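Local atomic coordinates of processed glycerol phosphate lipoteichoic acid synthase 2 (Bacillus subtilis, PDB entry 2W8D), a protein that belongs to the sulfatase family of the alkaline phosphatase clan and carries a magnesium ion at a site that includes a phosphothreonine. Residues 42-47 with 287-293; 55-60 with 228-232; 76-80 with 344-348. All coordinates share one frame; numbering follows the deposited sequence.

How the contacts relate
Along the chain the first segments come in the order 42-47, 55-60, 76-80. Contact 2 lies within the span that contact 1 brings together, whereas contact 3 crosses both. Contact 1 packs the loop after strand 33-39 on the chain entering strand 292-296 of the large mixed sheet. Contact 2 joins helix 58-65 to helix 219-244. Contact 3 joins the loop after strand 70-76 to a separate antiparallel sheet. Centres of contacts 1 and 2 are about 12 Å apart, and the two touch. Contacts 1 and 3, about 14 Å apart, share a probable hydrogen bond between Gln-288 and His-77; both lie near the magnesium site. Contacts 2 and 3, about 25 Å apart, do not touch.

Contact 1 (42-47 with 287-293)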
loop_
_atom_site.group_PDB
_atom_site.type_symbol
_atom_site.label_atom_id
_atom_site.label_comp_id
_atom_site.label_asym_id
_atom_site.label_seq_id
_atom_site.Cartn_x
_atom_site.Cartn_y
_atom_site.Cartn_z
ATOM N N LEU A 42 9.648 -2.174 2.343
ATOM C CA LEU A 42 9.575 -3.441 3.082
ATOM C C LEU A 42 8.944 -4.588 2.268
ATOM O O LEU A 42 7.786 -4.509 1.846
ATOM C CB LEU A 42 8.817 -3.231 4.386
ATOM C CG LEU A 42 8.980 -4.429 5.329
ATOM C CD1 LEU A 42 10.423 -4.533 5.844
ATOM C CD2 LEU A 42 7.975 -4.379 6.481
ATOM N N GLN A 43 9.711 -5.643 2.040
ATOM C CA GLN A 43 9.249 -6.800 1.214
ATOM C C GLN A 43 8.861 -7.954 2.138
ATOM O O GLN A 43 9.399 -8.086 3.228
ATOM C CB GLN A 43 10.351 -7.248 0.229
ATOM C CG GLN A 43 10.687 -6.181 -0.831
ATOM C CD GLN A 43 11.934 -6.470 -1.660
ATOM O OE1 GLN A 43 12.008 -7.481 -2.394
ATOM N NE2 GLN A 43 12.909 -5.572 -1.580
ATOM N N SER A 44 7.965 -8.808 1.665
ATOM C CA SER A 44 7.448 -9.916 2.442
ATOM C C SER A 44 8.509 -10.945 2.834
ATOM O O SER A 44 8.328 -11.619 3.828
ATOM C CB SER A 44 6.308 -10.620 1.683
ATOM O OG SER A 44 5.124 -9.812 1.611
ATOM N N PHE A 45 9.597 -11.087 2.074
ATOM C CA PHE A 45 10.621 -12.069 2.470
ATOM C C PHE A 45 11.207 -11.817 3.862
ATOM O O PHE A 45 11.674 -12.752 4.504
ATOM C CB PHE A 45 11.744 -12.239 1.428
ATOM C CG PHE A 45 12.789 -11.163 1.473
ATOM C CD1 PHE A 45 13.894 -11.290 2.285
ATOM C CD2 PHE A 45 12.671 -10.027 0.690
ATOM C CE1 PHE A 45 14.862 -10.264 2.329
ATOM C CE2 PHE A 45 13.628 -9.039 0.710
ATOM C CZ PHE A 45 14.713 -9.142 1.551
ATOM N N ILE A 46 11.195 -10.561 4.291
ATOM C CA ILE A 46 11.627 -10.148 5.615
ATOM C C ILE A 46 10.812 -10.742 6.770
ATOM O O ILE A 46 11.347 -10.942 7.866
ATOM C CB ILE A 46 11.616 -8.605 5.738
ATOM C CG1 ILE A 46 12.903 -8.077 5.111
ATOM C CG2 ILE A 46 11.692 -8.186 7.119
ATOM C CD1 ILE A 46 14.182 -8.794 5.663
ATOM N N ILE A 47 9.531 -11.005 6.519
ATOM C CA ILE A 47 8.644 -11.580 7.521
ATOM C C ILE A 47 9.128 -12.986 7.859
ATOM O O ILE A 47 9.304 -13.833 6.970
ATOM C CB ILE A 47 7.175 -11.566 7.048
ATOM C CG1 ILE A 47 6.682 -10.137 6.808
ATOM C CG2 ILE A 47 6.268 -12.218 8.069
ATOM C CD1 ILE A 47 6.922 -9.148 7.965
ATOM N N LEU A 287 9.622 -12.086 -5.383
ATOM C CA LEU A 287 10.117 -11.129 -4.381
ATOM C C LEU A 287 9.361 -9.780 -4.368
ATOM O O LEU A 287 9.719 -8.880 -3.614
ATOM C CB LEU A 287 11.627 -10.889 -4.558
ATOM C CG LEU A 287 12.453 -12.086 -4.046
ATOM C CD1 LEU A 287 13.845 -12.130 -4.691
ATOM C CD2 LEU A 287 12.501 -12.102 -2.496
ATOM N N GLN A 288 8.370 -9.634 -5.247
ATOM C CA GLN A 288 7.549 -8.430 -5.284
ATOM C C GLN A 288 6.384 -8.542 -4.302
ATOM O O GLN A 288 5.583 -7.628 -4.219
ATOM C CB GLN A 288 7.052 -8.134 -6.709
ATOM C CG GLN A 288 8.194 -8.002 -7.775
ATOM C CD GLN A 288 9.343 -7.097 -7.343
ATOM O OE1 GLN A 288 9.144 -5.893 -7.121
ATOM N NE2 GLN A 288 10.546 -7.664 -7.203
ATOM N N ARG A 289 6.280 -9.668 -3.567
ATOM C CA ARG A 289 5.369 -9.713 -2.435
ATOM C C ARG A 289 5.788 -8.619 -1.422
ATOM O O ARG A 289 6.969 -8.522 -1.052
ATOM C CB ARG A 289 5.372 -11.100 -1.773
ATOM C CG ARG A 289 4.489 -12.152 -2.466
ATOM C CD ARG A 289 4.724 -13.539 -1.880
ATOM N NE ARG A 289 3.954 -14.560 -2.605
ATOM C CZ ARG A 289 4.338 -15.148 -3.747
ATOM N NH1 ARG A 289 5.489 -14.834 -4.322
ATOM N NH2 ARG A 289 3.568 -16.060 -4.321
ATOM N N VAL A 290 4.828 -7.784 -1.036
ATOM C CA VAL A 290 4.954 -6.887 0.118
ATOM C C VAL A 290 3.891 -7.225 1.185
ATOM O O VAL A 290 2.774 -7.649 0.857
ATOM C CB VAL A 290 4.883 -5.381 -0.262
ATOM C CG1 VAL A 290 5.988 -5.028 -1.306
ATOM C CG2 VAL A 290 3.531 -5.035 -0.817
ATOM N N PRO A 291 4.246 -7.055 2.466
ATOM C CA PRO A 291 3.282 -7.441 3.492
ATOM C C PRO A 291 2.106 -6.475 3.544
ATOM O O PRO A 291 2.258 -5.307 3.179
ATOM C CB PRO A 291 4.082 -7.407 4.799
ATOM C CG PRO A 291 5.276 -6.529 4.527
ATOM C CD PRO A 291 5.485 -6.473 3.004
ATOM N N LEU A 292 0.937 -7.003 3.914
ATOM C CA LEU A 292 -0.252 -6.224 4.135
ATOM C C LEU A 292 -0.831 -6.748 5.428
ATOM O O LEU A 292 -1.028 -7.947 5.557
ATOM C CB LEU A 292 -1.260 -6.393 3.002
ATOM C CG LEU A 292 -2.627 -5.763 3.345
ATOM C CD1 LEU A 292 -2.611 -4.204 3.509
ATOM C CD2 LEU A 292 -3.691 -6.151 2.313
ATOM N N PHE A 293 -1.069 -5.856 6.378
ATOM C CA PHE A 293 -1.669 -6.212 7.674
ATOM C C PHE A 293 -2.928 -5.359 7.831
ATOM O O PHE A 293 -2.902 -4.180 7.486
ATOM C CB PHE A 293 -0.725 -5.861 8.843
ATOM C CG PHE A 293 0.541 -6.644 8.865
ATOM C CD1 PHE A 293 0.614 -7.832 9.560
ATOM C CD2 PHE A 293 1.680 -6.191 8.193
ATOM C CE1 PHE A 293 1.805 -8.585 9.585
ATOM C CE2 PHE A 293 2.857 -6.922 8.237
ATOM C CZ PHE A 293 2.910 -8.130 8.941
HETATM O O HOH W 1 2.656 -10.302 0.838
HETATM O O HOH W 2 9.360 -10.505 -0.652
#
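Residues 42-47 turn through a short 3-10 segment and meet the run 287-293 by one backbone hydrogen bond, from Ser-44 N to Arg-289 O at 2.9 Å. The bond is almost straight at the hydrogen, 177°, but the donor sits above the carbonyl plane. The same Arg-289 O takes a second bond from water 2, which in turn accepts from Phe-45 N. Two successive amides of the turn are thus tied, directly and through water, to one carbonyl. Water 1 makes a second bridge. It links Ser-44 OG and Val-290 O, 2.7 Å from the latter. Ser-44 CB lies against Arg-289 CB, 3.6 Å away. The rest of the arginine leads off, and its NE bonds to Asn-74 OD1.

Pro-291 CD sits 3.2 Å from Leu-42 O; the apolar contact is Pro-291 CG on Leu-42 CD2. The two side chains cross at about a right angle. Ile-47 CG1 approaches the proline ring at CB, while Ile-47 CD1 reaches the edge of the Phe-293 ring, 4.3 Å from Phe-293 CZ. The Phe-293 ring also stacks with Tyr-71. At the other end, Leu-287 CD2 lies 3.8 Å from Phe-45 CD2. Phe-45 CG stands between the backbone N and the carbonyl carbon, chi1 80°, which sets the ring beside this methyl. Ile-46 CG1 lies over one face of the ring, toward the rim.

Strand 292-296 is antiparallel to both 70-76 and 251-257. The side chain of Leu-42 is about 9 Å from the magnesium ion. The contact packs the loop just after the metal ligand Glu-40 on the chain entering strand 292-296, in keeping with the alkaline phosphatase clan, where loops following strands of the central sheet carry metal ligands.

Contact 2 (55-60 with 228-232); sequences EVTPFL and AHYLD
The carboxylate of Asp-232 grips the first turn of helix 58-65 with both oxygens. Asp-232 OD2 accepts from Phe-59 N at 2.8 Å. Asp-232 OD1 accepts from Leu-60 N at 2.9 Å. Each oxygen uses its syn lone pair, so the two bonds hold the carboxylate against rotation. Asp-232 CG is anti to its own backbone N, chi1 -172°, which carries the group across to the neighbouring helix. A third bond runs from His-229 ND1 to Val-56 O at 3.0 Å. The oxygen lies near the imidazole plane, and the angle at the hydrogen is 150°. The His-229 ring is also stacked on Phe-211.

Helix 219-244 thus supplies a carboxylate to the N-terminal end of helix 58-65, where the first amides have no carbonyl of a preceding turn to bond. The helix end would probably favour the charged form of the acid. Thr-57 stands at the N-cap position, but its side chain makes no capping bond.

Carbon atoms crowd the carboxylate. Leu-60 CG comes within 3.1 Å of Asp-232 OD1, the two side chains sliding past each other in opposite directions. Thr-57 CB lies 3.4 Å from Asp-232 OD1. Farther along, Val-56 CG1 makes apolar contact with Ala-228 CB at 3.9 Å. The Phe-59 ring leads away and meets Phe-239 edge-to-face.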
loop_
_atom_site.group_PDB
_atom_site.type_symbol
_atom_site.label_atom_id
_atom_site.label_comp_id
_atom_site.label_asym_id
_atom_site.label_seq_id
_atom_site.Cartn_x
_atom_site.Cartn_y
_atom_site.Cartn_z
ATOM N N GLU A 55 15.323 -12.473 15.068
ATOM C CA GLU A 55 14.326 -12.044 14.104
ATOM C C GLU A 55 14.566 -10.607 13.683
ATOM O O GLU A 55 14.979 -9.772 14.482
ATOM C CB GLU A 55 12.944 -12.198 14.693
ATOM C CG GLU A 55 12.570 -13.640 15.015
ATOM C CD GLU A 55 11.337 -13.727 15.880
ATOM O OE1 GLU A 55 10.297 -13.148 15.495
ATOM O OE2 GLU A 55 11.413 -14.370 16.955
ATOM N N VAL A 56 14.310 -10.327 12.410
ATOM C CA VAL A 56 14.539 -9.020 11.847
ATOM C C VAL A 56 13.330 -8.167 12.161
ATOM O O VAL A 56 13.471 -7.025 12.590
ATOM C CB VAL A 56 14.755 -9.068 10.302
ATOM C CG1 VAL A 56 14.854 -7.636 9.741
ATOM C CG2 VAL A 56 15.996 -9.880 9.943
ATOM N N THR A 57 12.131 -8.695 11.938
ATOM C CA THR A 57 10.921 -7.896 12.243
ATOM C C THR A 57 9.990 -8.535 13.332
ATOM O O THR A 57 8.846 -8.915 13.035
ATOM C CB THR A 57 10.160 -7.537 10.950
ATOM O OG1 THR A 57 9.820 -8.732 10.244
ATOM C CG2 THR A 57 11.033 -6.679 10.022
ATOM N N PRO A 58 10.489 -8.672 14.589
ATOM C CA PRO A 58 9.713 -9.433 15.587
ATOM C C PRO A 58 8.291 -8.915 15.873
ATOM O O PRO A 58 7.394 -9.725 16.159
ATOM C CB PRO A 58 10.577 -9.347 16.882
ATOM C CG PRO A 58 11.447 -8.117 16.702
ATOM C CD PRO A 58 11.758 -8.187 15.160
ATOM N N PHE A 59 8.061 -7.602 15.822
ATOM C CA PHE A 59 6.678 -7.139 16.029
ATOM C C PHE A 59 5.743 -7.547 14.894
ATOM O O PHE A 59 4.632 -8.037 15.132
ATOM C CB PHE A 59 6.577 -5.626 16.256
ATOM C CG PHE A 59 5.257 -5.204 16.825
ATOM C CD1 PHE A 59 4.920 -5.538 18.151
ATOM C CD2 PHE A 59 4.331 -4.522 16.029
ATOM C CE1 PHE A 59 3.688 -5.138 18.728
ATOM C CE2 PHE A 59 3.099 -4.129 16.553
ATOM C CZ PHE A 59 2.768 -4.425 17.936
ATOM N N LEU A 60 6.217 -7.353 13.667
ATOM C CA LEU A 60 5.426 -7.634 12.472
ATOM C C LEU A 60 5.169 -9.126 12.411
ATOM O O LEU A 60 4.054 -9.543 12.098
ATOM C CB LEU A 60 6.111 -7.092 11.209
ATOM C CG LEU A 60 6.165 -5.537 11.175
ATOM C CD1 LEU A 60 6.878 -4.959 9.915
ATOM C CD2 LEU A 60 4.807 -4.839 11.344
ATOM N N ALA A 228 15.312 -2.242 8.530
ATOM C CA ALA A 228 14.038 -2.957 8.664
ATOM C C ALA A 228 13.736 -3.219 10.166
ATOM O O ALA A 228 12.602 -3.070 10.609
ATOM C CB ALA A 228 14.049 -4.265 7.881
ATOM N N HIS A 229 14.753 -3.606 10.920
ATOM C CA HIS A 229 14.609 -3.890 12.349
ATOM C C HIS A 229 14.202 -2.597 13.046
ATOM O O HIS A 229 13.302 -2.616 13.852
ATOM C CB HIS A 229 15.921 -4.474 12.923
ATOM C CG HIS A 229 15.856 -4.873 14.375
ATOM N ND1 HIS A 229 15.215 -6.012 14.815
ATOM C CD2 HIS A 229 16.393 -4.302 15.482
ATOM C CE1 HIS A 229 15.356 -6.120 16.127
ATOM N NE2 HIS A 229 16.071 -5.097 16.553
ATOM N N TYR A 230 14.821 -1.471 12.675
ATOM C CA TYR A 230 14.443 -0.173 13.205
ATOM C C TYR A 230 12.955 0.191 12.905
ATOM O O TYR A 230 12.211 0.657 13.812
ATOM C CB TYR A 230 15.429 0.917 12.723
ATOM C CG TYR A 230 15.087 2.314 13.211
ATOM C CD1 TYR A 230 15.570 2.786 14.434
ATOM C CD2 TYR A 230 14.241 3.140 12.470
ATOM C CE1 TYR A 230 15.241 4.056 14.892
ATOM C CE2 TYR A 230 13.906 4.390 12.900
ATOM C CZ TYR A 230 14.402 4.839 14.127
ATOM O OH TYR A 230 14.070 6.075 14.554
ATOM N N LEU A 231 12.537 0.002 11.656
ATOM C CA LEU A 231 11.137 0.166 11.237
ATOM C C LEU A 231 10.205 -0.660 12.149
ATOM O O LEU A 231 9.191 -0.164 12.628
ATOM C CB LEU A 231 10.952 -0.253 9.763
ATOM C CG LEU A 231 9.550 -0.064 9.145
ATOM C CD1 LEU A 231 8.898 1.290 9.508
ATOM C CD2 LEU A 231 9.539 -0.198 7.624
ATOM N N ASP A 232 10.574 -1.908 12.382
ATOM C CA ASP A 232 9.782 -2.795 13.213
ATOM C C ASP A 232 9.612 -2.295 14.667
ATOM O O ASP A 232 8.531 -2.358 15.214
ATOM C CB ASP A 232 10.391 -4.180 13.209
ATOM C CG ASP A 232 9.523 -5.199 13.900
ATOM O OD1 ASP A 232 8.520 -5.594 13.249
ATOM O OD2 ASP A 232 9.851 -5.615 15.059
#

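Contact 3 (76-80 with 344-348); sequences FHQTG and IPFRN
The end of strand 70-76 and the loop after it meet strand 344-345, an outermost strand of a small antiparallel sheet, and the residues that follow. The loop runs on to Thr-84, the phosphothreonine of the metal site, and the side chain of Thr-79 is about 8 Å from the magnesium ion. The central link is Gln-78. Gln-78 NE2 donates to Pro-345 O at 2.8 Å, with an angle of 161° at the hydrogen. The acceptor lies close to the amide plane, and the donor is tilted 18° from the carbonyl plane. Beyond CG the chain is extended, chi2 172°, which brings the amide up to this carbonyl. Gln-78 OE1 is bonded to Val-311 N, so both ends of the amide are held. Ile-344 CG2 packs on Gln-78 NE2 at 3.6 Å.

Water 3 adds a bridge. It donates to Thr-79 O and accepts from Arg-347 N at 2.9 Å. Arg-347 CB rests 3.5 Å from Gln-78 O, while its guanidinium group turns away to a salt bridge with Asp-393. Phe-76 CD1 comes to the edge of the Phe-346 ring, 4.0 Å from Phe-346 CZ.

Ile-352 of strand 351-352 packs on Phe-76, Ile-344 and Phe-346. Helix 380-397 lies against Pro-345 and Arg-347, and helix 86-93 packs on Gln-78 and Thr-79.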
loop_
_atom_site.group_PDB
_atom_site.type_symbol
_atom_site.label_atom_id
_atom_site.label_comp_id
_atom_site.label_asym_id
_atom_site.label_seq_id
_atom_site.Cartn_x
_atom_site.Cartn_y
_atom_site.Cartn_z
ATOM N N PHE A 76 0.858 -8.160 -3.582
ATOM C CA PHE A 76 1.900 -7.633 -4.422
ATOM C C PHE A 76 1.786 -6.112 -4.587
ATOM O O PHE A 76 0.690 -5.579 -4.804
ATOM C CB PHE A 76 1.838 -8.327 -5.806
ATOM C CG PHE A 76 2.145 -9.814 -5.752
ATOM C CD1 PHE A 76 3.414 -10.294 -6.109
ATOM C CD2 PHE A 76 1.168 -10.736 -5.339
ATOM C CE1 PHE A 76 3.714 -11.673 -6.038
ATOM C CE2 PHE A 76 1.459 -12.111 -5.273
ATOM C CZ PHE A 76 2.732 -12.572 -5.622
ATOM N N HIS A 77 2.921 -5.412 -4.563
ATOM C CA HIS A 77 2.888 -3.996 -4.987
ATOM C C HIS A 77 2.652 -3.907 -6.514
ATOM O O HIS A 77 3.051 -4.785 -7.263
ATOM C CB HIS A 77 4.157 -3.249 -4.571
ATOM C CG HIS A 77 5.325 -3.513 -5.467
ATOM N ND1 HIS A 77 5.586 -2.748 -6.591
ATOM C CD2 HIS A 77 6.293 -4.461 -5.417
ATOM C CE1 HIS A 77 6.665 -3.216 -7.193
ATOM N NE2 HIS A 77 7.103 -4.264 -6.511
ATOM N N GLN A 78 1.994 -2.850 -6.969
ATOM C CA GLN A 78 1.730 -2.709 -8.396
ATOM C C GLN A 78 2.273 -1.389 -8.924
ATOM O O GLN A 78 1.775 -0.879 -9.931
ATOM C CB GLN A 78 0.221 -2.841 -8.668
ATOM C CG GLN A 78 -0.375 -4.201 -8.219
ATOM C CD GLN A 78 -1.868 -4.227 -8.324
ATOM O OE1 GLN A 78 -2.562 -3.488 -7.606
ATOM N NE2 GLN A 78 -2.391 -5.048 -9.238
ATOM N N THR A 79 3.298 -0.861 -8.259
ATOM C CA THR A 79 3.855 0.440 -8.552
ATOM C C THR A 79 4.736 0.462 -9.782
ATOM O O THR A 79 5.235 -0.589 -10.242
ATOM C CB THR A 79 4.688 1.018 -7.353
ATOM O OG1 THR A 79 5.841 0.212 -7.138
ATOM C CG2 THR A 79 3.849 1.109 -6.041
ATOM N N GLY A 80 4.897 1.672 -10.324
ATOM C CA GLY A 80 5.834 1.945 -11.418
ATOM C C GLY A 80 6.811 3.028 -10.947
ATOM O O GLY A 80 7.296 3.019 -9.774
ATOM N N ILE A 344 -3.214 -11.070 -10.790
ATOM C CA ILE A 344 -2.780 -9.771 -10.280
ATOM C C ILE A 344 -1.919 -9.063 -11.305
ATOM O O ILE A 344 -0.807 -9.489 -11.573
ATOM C CB ILE A 344 -2.020 -9.873 -8.925
ATOM C CG1 ILE A 344 -2.722 -10.817 -7.916
ATOM C CG2 ILE A 344 -1.856 -8.509 -8.288
ATOM C CD1 ILE A 344 -4.164 -10.495 -7.663
ATOM N N PRO A 345 -2.431 -7.977 -11.900
ATOM C CA PRO A 345 -1.553 -7.252 -12.838
ATOM C C PRO A 345 -0.404 -6.568 -12.132
ATOM O O PRO A 345 -0.547 -6.126 -10.973
ATOM C CB PRO A 345 -2.457 -6.164 -13.433
ATOM C CG PRO A 345 -3.839 -6.568 -13.122
ATOM C CD PRO A 345 -3.806 -7.437 -11.882
ATOM N N PHE A 346 0.710 -6.487 -12.854
ATOM C CA PHE A 346 1.818 -5.568 -12.587
ATOM C C PHE A 346 1.694 -4.380 -13.533
ATOM O O PHE A 346 1.125 -4.501 -14.631
ATOM C CB PHE A 346 3.145 -6.267 -12.872
ATOM C CG PHE A 346 3.548 -7.252 -11.833
ATOM C CD1 PHE A 346 2.672 -7.621 -10.813
ATOM C CD2 PHE A 346 4.825 -7.830 -11.870
ATOM C CE1 PHE A 346 3.048 -8.578 -9.826
ATOM C CE2 PHE A 346 5.215 -8.768 -10.903
ATOM C CZ PHE A 346 4.321 -9.133 -9.867
ATOM N N ARG A 347 2.216 -3.224 -13.137
ATOM C CA ARG A 347 2.096 -2.040 -13.998
ATOM C C ARG A 347 2.654 -2.256 -15.448
ATOM O O ARG A 347 2.118 -1.721 -16.415
ATOM C CB ARG A 347 2.727 -0.783 -13.333
ATOM C CG ARG A 347 2.361 0.537 -14.033
ATOM C CD ARG A 347 1.351 0.193 -15.134
ATOM N NE ARG A 347 0.288 1.132 -15.194
ATOM C CZ ARG A 347 -0.585 1.241 -16.173
ATOM N NH1 ARG A 347 -0.552 0.435 -17.224
ATOM N NH2 ARG A 347 -1.482 2.204 -16.081
ATOM N N ASN A 348 3.723 -3.022 -15.602
ATOM C CA ASN A 348 4.303 -3.136 -16.921
ATOM C C ASN A 348 3.599 -4.212 -17.784
ATOM O O ASN A 348 4.038 -4.487 -18.886
ATOM C CB ASN A 348 5.803 -3.414 -16.827
ATOM C CG ASN A 348 6.091 -4.801 -16.262
ATOM O OD1 ASN A 348 5.153 -5.550 -15.918
ATOM N ND2 ASN A 348 7.378 -5.149 -16.151
HETATM O O HOH W 3 4.112 -3.006 -11.007
#